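Replicase polyprotein 1a (Avian infectious bronchitis virus, PDB 3LD1) is a viral polyprotein that yields coronavirus non-structural proteins, among them nsp2, a fragment of which forms this chain and whose role remains poorly defined. Local coordinates at residues D127-E130 against I131-Q135. The protein carries 3 engineered substitutions. Numbering follows the deposited sequence.
Sequences DPTE and ILWLQ
Thr129 and Trp133 lie side by side one helical turn apart, with the threonine methyl CG2 3.6 Å from the indole NE1. The methyl reaches the ring because it stands anti to the backbone N, leaving OG1 beside that N (chi1 -71°). Pro27 touches both residues, and Phe20 meets the indole edge-to-face, so the broad tryptophan suits this buried flank. Leu134, a turn after Glu130, turns instead to Phe94 and Tyr98 of helix 93-103.

Backbone bonds from Ile131 N to Asp127 O (2.9 Å), Leu132 N to Pro128 O, Trp133 N to Thr129 O and Leu134 N to Glu130 O wind the chain into an alpha-helix. Pro128 fits its first turn, where its missing N-H costs no helical bond.

At the start, Asp127 OD1 accepts from Glu130 N at 3.0 Å and, weakly, from Thr129 N, first-turn amides that lack an i-4 helical carbonyl partner. Glu130 returns the bond: its chain, extended beyond CG, brings OE1 to 3.1 Å from Asp127 N, which it meets with its anti lone pair. A salt bridge from Lys97 to the same OE1 probably offsets the two neighbouring carboxylates. This reciprocal pairing is a capping box, with Asp127 as N-cap of helix 128-134.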
ATOM      1  N   ASP A 127       2.432  13.219  20.256  1.00 51.14           N
ATOM      2  CA  ASP A 127       3.413  13.521  19.209  1.00 52.19           C
ATOM      3  C   ASP A 127       3.459  12.378  18.205  1.00 52.48           C
ATOM      4  O   ASP A 127       2.764  11.348  18.417  1.00 52.05           O
ATOM      5  CB  ASP A 127       4.810  13.717  19.798  1.00 52.78           C
ATOM      6  CG  ASP A 127       5.297  12.510  20.581  1.00 55.38           C
ATOM      7  OD1 ASP A 127       5.328  11.341  20.090  1.00 55.97           O
ATOM      8  OD2 ASP A 127       5.681  12.745  21.733  1.00 60.63           O
ATOM      9  N   PRO A 128       4.297  12.529  17.138  1.00 52.16           N
ATOM     10  CA  PRO A 128       4.212  11.619  15.989  1.00 51.35           C
ATOM     11  C   PRO A 128       4.476  10.192  16.349  1.00 50.55           C
ATOM     12  O   PRO A 128       3.825   9.291  15.859  1.00 52.20           O
ATOM     13  CB  PRO A 128       5.228  12.191  15.017  1.00 50.87           C
ATOM     14  CG  PRO A 128       5.155  13.668  15.350  1.00 51.03           C
ATOM     15  CD  PRO A 128       5.252  13.609  16.852  1.00 51.83           C
ATOM     16  N   THR A 129       5.336   9.987  17.299  1.00 50.10           N
ATOM     17  CA  THR A 129       5.718   8.651  17.712  1.00 48.75           C
ATOM     18  C   THR A 129       4.602   7.993  18.560  1.00 48.34           C
ATOM     19  O   THR A 129       4.309   6.752  18.492  1.00 47.99           O
ATOM     20  CB  THR A 129       7.049   8.845  18.507  1.00 49.46           C
ATOM     21  OG1 THR A 129       8.081   9.197  17.574  1.00 50.38           O
ATOM     22  CG2 THR A 129       7.481   7.641  19.382  1.00 48.37           C
ATOM     23  N   GLU A 130       3.971   8.808  19.382  1.00 46.39           N
ATOM     24  CA  GLU A 130       3.030   8.217  20.253  1.00 45.47           C
ATOM     25  C   GLU A 130       1.792   7.862  19.404  1.00 44.91           C
ATOM     26  O   GLU A 130       1.187   6.826  19.616  1.00 44.19           O
ATOM     27  CB  GLU A 130       2.700   9.167  21.391  1.00 46.39           C
ATOM     28  CG  GLU A 130       3.750   9.291  22.511  1.00 42.68           C
ATOM     29  CD  GLU A 130       3.472  10.520  23.376  1.00 46.45           C
ATOM     30  OE1 GLU A 130       2.975  11.562  22.839  1.00 47.34           O
ATOM     31  OE2 GLU A 130       3.740  10.452  24.600  1.00 52.35           O
ATOM     32  N   ILE A 131       1.455   8.717  18.444  1.00 42.83           N
ATOM     33  CA  ILE A 131       0.447   8.444  17.474  1.00 41.98           C
ATOM     34  C   ILE A 131       0.693   7.134  16.777  1.00 43.14           C
ATOM     35  O   ILE A 131      -0.149   6.209  16.801  1.00 42.76           O
ATOM     36  CB  ILE A 131       0.336   9.578  16.435  1.00 41.97           C
ATOM     37  CG1 ILE A 131      -0.012  10.901  17.169  1.00 39.34           C
ATOM     38  CG2 ILE A 131      -0.659   9.176  15.369  1.00 39.92           C
ATOM     39  CD1 ILE A 131      -0.904  11.778  16.435  1.00 34.24           C
ATOM     40  N   LEU A 132       1.875   6.980  16.202  1.00 44.55           N
ATOM     41  CA  LEU A 132       2.139   5.678  15.574  1.00 44.16           C
ATOM     42  C   LEU A 132       1.907   4.508  16.537  1.00 42.37           C
ATOM     43  O   LEU A 132       1.464   3.502  16.099  1.00 42.72           O
ATOM     44  CB  LEU A 132       3.491   5.617  14.883  1.00 43.84           C
ATOM     45  CG  LEU A 132       3.865   6.059  13.441  1.00 47.82           C
ATOM     46  CD1 LEU A 132       2.770   6.597  12.411  1.00 48.50           C
ATOM     47  CD2 LEU A 132       5.064   7.051  13.569  1.00 47.36           C
ATOM     48  N   TRP A 133       2.171   4.613  17.825  1.00 41.92           N
ATOM     49  CA  TRP A 133       1.970   3.440  18.701  1.00 41.78           C
ATOM     50  C   TRP A 133       0.456   3.188  18.930  1.00 41.54           C
ATOM     51  O   TRP A 133      -0.045   2.024  18.947  1.00 40.92           O
ATOM     52  CB  TRP A 133       2.723   3.533  20.054  1.00 42.55           C
ATOM     53  CG  TRP A 133       4.314   3.573  20.024  1.00 44.96           C
ATOM     54  CD1 TRP A 133       5.096   4.545  20.572  1.00 48.56           C
ATOM     55  CD2 TRP A 133       5.252   2.603  19.470  1.00 45.99           C
ATOM     56  NE1 TRP A 133       6.425   4.292  20.357  1.00 45.91           N
ATOM     57  CE2 TRP A 133       6.557   3.097  19.718  1.00 45.77           C
ATOM     58  CE3 TRP A 133       5.113   1.392  18.773  1.00 44.56           C
ATOM     59  CZ2 TRP A 133       7.711   2.435  19.305  1.00 45.70           C
ATOM     60  CZ3 TRP A 133       6.253   0.714  18.401  1.00 48.44           C
ATOM     61  CH2 TRP A 133       7.554   1.248  18.652  1.00 48.00           C
ATOM     62  N   LEU A 134      -0.284   4.282  19.062  1.00 41.14           N
ATOM     63  CA  LEU A 134      -1.758   4.210  19.153  1.00 41.61           C
ATOM     64  C   LEU A 134      -2.300   3.395  17.955  1.00 41.23           C
ATOM     65  O   LEU A 134      -3.201   2.537  18.105  1.00 40.42           O
ATOM     66  CB  LEU A 134      -2.396   5.608  19.239  1.00 40.50           C
ATOM     67  CG  LEU A 134      -1.988   6.362  20.531  1.00 41.85           C
ATOM     68  CD1 LEU A 134      -2.560   7.749  20.608  1.00 41.26           C
ATOM     69  CD2 LEU A 134      -2.326   5.607  21.839  1.00 39.36           C
ATOM     70  N   GLN A 135      -1.666   3.627  16.806  1.00 40.02           N
ATOM     71  CA  GLN A 135      -2.118   3.052  15.573  1.00 39.79           C
ATOM     72  C   GLN A 135      -1.742   1.594  15.527  1.00 40.13           C
ATOM     73  O   GLN A 135      -2.179   0.880  14.629  1.00 38.76           O
ATOM     74  CB  GLN A 135      -1.636   3.845  14.356  1.00 38.69           C
ATOM     75  CG  GLN A 135      -2.289   5.210  14.268  1.00 37.18           C
ATOM     76  CD  GLN A 135      -1.484   6.165  13.390  1.00 39.43           C
ATOM     77  OE1 GLN A 135      -0.295   5.948  13.254  1.00 43.73           O
ATOM     78  NE2 GLN A 135      -2.122   7.217  12.778  1.00 36.04           N
TER